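Local coordinates for rhusiopathiae surface protein B (PDB 3V10) that probably binds collagen as a cell-wall adhesin, of which this chain is the collagen-binding region, at residues Leu63-Val75 with Thr86-Phe99. Numbering follows the deposited sequence.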
loop_
_atom_site.group_PDB
_atom_site.type_symbol
_atom_site.label_atom_id
_atom_site.label_comp_id
_atom_site.label_asym_id
_atom_site.label_seq_id
_atom_site.Cartn_x
_atom_site.Cartn_y
_atom_site.Cartn_z
ATOM N N LEU A 63 -6.779 1.550 -12.091
ATOM C CA LEU A 63 -5.637 0.993 -11.381
ATOM C C LEU A 63 -4.416 1.705 -11.922
ATOM O O LEU A 63 -4.341 1.986 -13.118
ATOM C CB LEU A 63 -5.509 -0.512 -11.628
ATOM C CG LEU A 63 -6.300 -1.402 -10.668
ATOM C CD1 LEU A 63 -7.787 -1.154 -10.850
ATOM C CD2 LEU A 63 -5.963 -2.864 -10.937
ATOM N N ARG A 64 -3.468 2.010 -11.044
ATOM C CA ARG A 64 -2.256 2.705 -11.459
ATOM C C ARG A 64 -1.073 2.302 -10.588
ATOM O O ARG A 64 -1.240 1.701 -9.520
ATOM C CB ARG A 64 -2.462 4.221 -11.375
ATOM C CG ARG A 64 -2.597 4.770 -9.959
ATOM C CD ARG A 64 -2.552 6.291 -9.960
ATOM N NE ARG A 64 -2.353 6.844 -8.621
ATOM C CZ ARG A 64 -3.230 6.732 -7.631
ATOM N NH1 ARG A 64 -2.969 7.262 -6.447
ATOM N NH2 ARG A 64 -4.372 6.090 -7.823
ATOM N N SER A 65 0.128 2.614 -11.060
ATOM C CA SER A 65 1.333 2.303 -10.303
ATOM C C SER A 65 1.354 3.205 -9.067
ATOM O O SER A 65 0.714 4.255 -9.052
ATOM C CB SER A 65 2.575 2.564 -11.169
ATOM O OG SER A 65 3.753 2.618 -10.382
ATOM N N LEU A 66 2.067 2.794 -8.026
ATOM C CA LEU A 66 2.166 3.611 -6.814
ATOM C C LEU A 66 3.206 4.708 -7.013
ATOM O O LEU A 66 3.286 5.659 -6.231
ATOM C CB LEU A 66 2.604 2.765 -5.617
ATOM C CG LEU A 66 1.600 1.886 -4.875
ATOM C CD1 LEU A 66 0.945 0.895 -5.828
ATOM C CD2 LEU A 66 2.342 1.153 -3.755
ATOM N N ARG A 67 4.008 4.557 -8.059
ATOM C CA ARG A 67 5.079 5.501 -8.361
ATOM C C ARG A 67 4.624 6.751 -9.117
ATOM O O ARG A 67 3.567 6.765 -9.751
ATOM C CB ARG A 67 6.169 4.797 -9.179
ATOM C CG ARG A 67 6.672 3.473 -8.600
ATOM C CD ARG A 67 7.265 3.650 -7.209
ATOM N NE ARG A 67 8.341 4.638 -7.185
ATOM C CZ ARG A 67 9.572 4.422 -7.637
ATOM N NH1 ARG A 67 9.900 3.247 -8.152
ATOM N NH2 ARG A 67 10.478 5.390 -7.581
ATOM N N ALA A 68 5.432 7.805 -9.035
ATOM C CA ALA A 68 5.137 9.045 -9.750
ATOM C C ALA A 68 5.318 8.755 -11.237
ATOM O O ALA A 68 6.089 7.865 -11.608
ATOM C CB ALA A 68 6.099 10.144 -9.317
ATOM N N MET A 69 4.621 9.501 -12.093
ATOM C CA MET A 69 4.744 9.299 -13.540
ATOM C C MET A 69 6.206 9.520 -13.933
ATOM O O MET A 69 6.855 10.447 -13.444
ATOM C CB MET A 69 3.820 10.279 -14.296
ATOM C CG MET A 69 3.872 10.203 -15.840
ATOM S SD MET A 69 2.567 11.197 -16.692
ATOM C CE MET A 69 3.277 12.846 -16.647
ATOM N N GLY A 70 6.727 8.650 -14.794
ATOM C CA GLY A 70 8.106 8.776 -15.231
ATOM C C GLY A 70 9.146 8.135 -14.321
ATOM O O GLY A 70 10.337 8.249 -14.584
ATOM N N SER A 71 8.714 7.460 -13.260
ATOM C CA SER A 71 9.660 6.817 -12.350
ATOM C C SER A 71 10.335 5.642 -13.052
ATOM O O SER A 71 9.710 4.956 -13.857
ATOM C CB SER A 71 8.935 6.331 -11.090
ATOM O OG SER A 71 8.415 7.424 -10.357
ATOM N N LYS A 72 11.611 5.416 -12.750
ATOM C CA LYS A 72 12.361 4.323 -13.367
ATOM C C LYS A 72 12.936 3.351 -12.342
ATOM O O LYS A 72 13.310 3.742 -11.235
ATOM C CB LYS A 72 13.516 4.874 -14.210
ATOM C CG LYS A 72 13.154 5.305 -15.621
ATOM C CD LYS A 72 12.341 6.577 -15.642
ATOM C CE LYS A 72 12.310 7.164 -17.045
ATOM N NZ LYS A 72 11.537 8.426 -17.089
ATOM N N MET A 73 13.016 2.083 -12.728
ATOM C CA MET A 73 13.564 1.040 -11.866
ATOM C C MET A 73 14.395 0.101 -12.735
ATOM O O MET A 73 13.939 -0.354 -13.781
ATOM C CB MET A 73 12.434 0.254 -11.182
ATOM C CG MET A 73 12.913 -0.896 -10.299
ATOM S SD MET A 73 11.610 -1.857 -9.471
ATOM C CE MET A 73 11.423 -3.206 -10.592
ATOM N N PRO A 74 15.636 -0.185 -12.328
ATOM C CA PRO A 74 16.443 -1.088 -13.148
ATOM C C PRO A 74 16.016 -2.535 -12.956
ATOM O O PRO A 74 15.471 -2.898 -11.912
ATOM C CB PRO A 74 17.859 -0.840 -12.637
ATOM C CG PRO A 74 17.627 -0.567 -11.175
ATOM C CD PRO A 74 16.419 0.349 -11.197
ATOM N N VAL A 75 16.233 -3.357 -13.978
ATOM C CA VAL A 75 15.916 -4.773 -13.873
ATOM C C VAL A 75 17.262 -5.454 -14.060
ATOM O O VAL A 75 17.861 -5.394 -15.133
ATOM C CB VAL A 75 14.936 -5.227 -14.960
ATOM C CG1 VAL A 75 14.562 -6.677 -14.730
ATOM C CG2 VAL A 75 13.688 -4.363 -14.926
ATOM N N THR A 86 22.710 -4.879 -15.545
ATOM C CA THR A 86 21.439 -4.248 -15.873
ATOM C C THR A 86 20.996 -4.691 -17.259
ATOM O O THR A 86 21.609 -4.332 -18.265
ATOM C CB THR A 86 21.567 -2.718 -15.833
ATOM O OG1 THR A 86 22.096 -2.326 -14.560
ATOM C CG2 THR A 86 20.210 -2.063 -16.031
ATOM N N LEU A 87 19.928 -5.481 -17.295
ATOM C CA LEU A 87 19.395 -6.010 -18.544
ATOM C C LEU A 87 18.128 -5.315 -18.998
ATOM O O LEU A 87 17.770 -5.381 -20.168
ATOM C CB LEU A 87 19.117 -7.508 -18.404
ATOM C CG LEU A 87 20.270 -8.456 -18.727
ATOM C CD1 LEU A 87 20.444 -8.584 -20.212
ATOM C CD2 LEU A 87 21.521 -7.939 -18.097
ATOM N N GLY A 88 17.442 -4.654 -18.076
ATOM C CA GLY A 88 16.218 -3.983 -18.456
ATOM C C GLY A 88 15.931 -2.779 -17.601
ATOM O O GLY A 88 16.626 -2.507 -16.619
ATOM N N GLU A 89 14.894 -2.053 -17.984
ATOM C CA GLU A 89 14.492 -0.862 -17.264
ATOM C C GLU A 89 12.977 -0.749 -17.294
ATOM O O GLU A 89 12.360 -0.863 -18.353
ATOM C CB GLU A 89 15.129 0.359 -17.927
ATOM C CG GLU A 89 14.812 1.689 -17.293
ATOM C CD GLU A 89 15.601 2.806 -17.942
ATOM O OE1 GLU A 89 16.845 2.744 -17.910
ATOM O OE2 GLU A 89 14.981 3.740 -18.491
ATOM N N LEU A 90 12.381 -0.540 -16.124
ATOM C CA LEU A 90 10.937 -0.384 -16.022
ATOM C C LEU A 90 10.598 1.073 -15.774
ATOM O O LEU A 90 11.171 1.709 -14.886
ATOM C CB LEU A 90 10.370 -1.209 -14.865
ATOM C CG LEU A 90 10.122 -2.700 -15.070
ATOM C CD1 LEU A 90 9.736 -3.321 -13.739
ATOM C CD2 LEU A 90 9.017 -2.906 -16.103
ATOM N N THR A 91 9.668 1.596 -16.561
ATOM C CA THR A 91 9.230 2.973 -16.394
ATOM C C THR A 91 7.759 2.937 -16.008
ATOM O O THR A 91 6.929 2.363 -16.712
ATOM C CB THR A 91 9.409 3.793 -17.685
ATOM O OG1 THR A 91 10.803 3.860 -18.019
ATOM C CG2 THR A 91 8.872 5.212 -17.482
ATOM N N PHE A 92 7.441 3.546 -14.870
ATOM C CA PHE A 92 6.070 3.565 -14.371
ATOM C C PHE A 92 5.391 4.866 -14.786
ATOM O O PHE A 92 5.793 5.949 -14.359
ATOM C CB PHE A 92 6.090 3.418 -12.845
ATOM C CG PHE A 92 6.799 2.179 -12.373
ATOM C CD1 PHE A 92 6.108 0.986 -12.191
ATOM C CD2 PHE A 92 8.173 2.188 -12.174
ATOM C CE1 PHE A 92 6.782 -0.181 -11.822
ATOM C CE2 PHE A 92 8.851 1.031 -11.806
ATOM C CZ PHE A 92 8.153 -0.158 -11.631
ATOM N N ASN A 93 4.364 4.743 -15.624
ATOM C CA ASN A 93 3.626 5.896 -16.132
ATOM C C ASN A 93 2.130 5.786 -15.828
ATOM O O ASN A 93 1.316 5.612 -16.738
ATOM C CB ASN A 93 3.836 6.013 -17.646
ATOM C CG ASN A 93 5.294 6.258 -18.020
ATOM O OD1 ASN A 93 5.802 5.687 -18.987
ATOM N ND2 ASN A 93 5.968 7.114 -17.261
ATOM N N GLY A 94 1.778 5.884 -14.548
ATOM C CA GLY A 94 0.381 5.788 -14.152
ATOM C C GLY A 94 -0.175 4.392 -14.363
ATOM O O GLY A 94 0.276 3.424 -13.737
ATOM N N SER A 95 -1.156 4.280 -15.253
ATOM C CA SER A 95 -1.767 2.985 -15.558
ATOM C C SER A 95 -0.937 2.266 -16.621
ATOM O O SER A 95 -1.216 1.118 -16.967
ATOM C CB SER A 95 -3.198 3.173 -16.074
ATOM O OG SER A 95 -4.031 3.793 -15.099
ATOM N N HIS A 96 0.086 2.943 -17.134
ATOM C CA HIS A 96 0.946 2.364 -18.161
ATOM C C HIS A 96 2.336 2.063 -17.611
ATOM O O HIS A 96 2.962 2.930 -17.019
ATOM C CB HIS A 96 1.091 3.333 -19.340
ATOM C CG HIS A 96 -0.193 3.630 -20.046
ATOM N ND1 HIS A 96 -0.796 2.735 -20.905
ATOM C CD2 HIS A 96 -0.984 4.729 -20.034
ATOM C CE1 HIS A 96 -1.900 3.273 -21.393
ATOM N NE2 HIS A 96 -2.037 4.482 -20.879
ATOM N N ILE A 97 2.809 0.841 -17.822
ATOM C CA ILE A 97 4.136 0.433 -17.362
ATOM C C ILE A 97 4.932 -0.004 -18.587
ATOM O O ILE A 97 4.483 -0.860 -19.353
ATOM C CB ILE A 97 4.055 -0.752 -16.375
ATOM C CG1 ILE A 97 2.961 -0.503 -15.336
ATOM C CG2 ILE A 97 5.403 -0.945 -15.699
ATOM C CD1 ILE A 97 3.194 0.711 -14.481
ATOM N N HIS A 98 6.113 0.581 -18.757
ATOM C CA HIS A 98 6.968 0.307 -19.904
ATOM C C HIS A 98 8.199 -0.501 -19.521
ATOM O O HIS A 98 8.871 -0.191 -18.539
ATOM C CB HIS A 98 7.403 1.647 -20.528
ATOM C CG HIS A 98 8.211 1.520 -21.788
ATOM N ND1 HIS A 98 7.652 1.201 -23.007
ATOM C CD2 HIS A 98 9.530 1.727 -22.025
ATOM C CE1 HIS A 98 8.588 1.221 -23.940
ATOM N NE2 HIS A 98 9.737 1.537 -23.371
ATOM N N PHE A 99 8.482 -1.552 -20.278
ATOM C CA PHE A 99 9.678 -2.343 -20.024
ATOM C C PHE A 99 10.554 -2.257 -21.262
ATOM O O PHE A 99 10.072 -2.460 -22.373
ATOM C CB PHE A 99 9.342 -3.811 -19.741
ATOM C CG PHE A 99 10.561 -4.690 -19.612
ATOM C CD1 PHE A 99 11.208 -5.183 -20.744
ATOM C CD2 PHE A 99 11.088 -4.989 -18.362
ATOM C CE1 PHE A 99 12.359 -5.955 -20.636
ATOM C CE2 PHE A 99 12.247 -5.767 -18.238
ATOM C CZ PHE A 99 12.882 -6.250 -19.379
HETATM O O HOH W 1 3.612 5.846 -12.324
#
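Arg67 lays its CG over one face of the Phe92 ring, a CH-pi contact with CG 4.3 Å from the ring centroid and offset toward the rim. Phe92 CG stands anti to its own carbonyl carbon (chi1 -57°), and this brings the ring in beside Ser65, Arg67 and Met73. Met73 CB meets the ring edge in plane, 3.7 Å from Phe92 CE2. Farther along the same face of the sheet, Met73 and Leu90 run side by side, with Met73 CE 3.6 Å from Leu90 CD1. Val75 CG2 packs against Leu90 CG and the Phe99 ring. Strand 311-315 touches Val75 and Phe99 as well.

Strands 71-77 and 85-93 form an antiparallel hairpin within the bacterial Ig domain. Its ladder includes a straight bond from Leu90 N to Met73 O (2.8 Å, 179° at the hydrogen). A bulge lies at each end of the paired run. Gly70 and Ser71 both face Phe92 in a G1 bulge, and Leu87 and Gly88 both face Val75 in a classic bulge. Val75 O takes both NH groups of the second bulge.

Beyond the hairpin, the type II' turn from Asn93 to His96 meets strand 61-65. Ser65 N donates to Gly94 O (2.8 Å), and Ser95 OG donates to Leu63 O (2.7 Å). Ser65 OG accepts from Arg67 N in an ST turn and also lies 3.4 Å from Phe92 CD1. A water links Arg67 O to Gly94 N. Backbone hydrogen bonds thus set the pairing, while apolar contacts round Phe92 and Val75 fill one face of the sheet; Ser95 OG to Leu63 O is the one direct side-chain hydrogen bond between the segments.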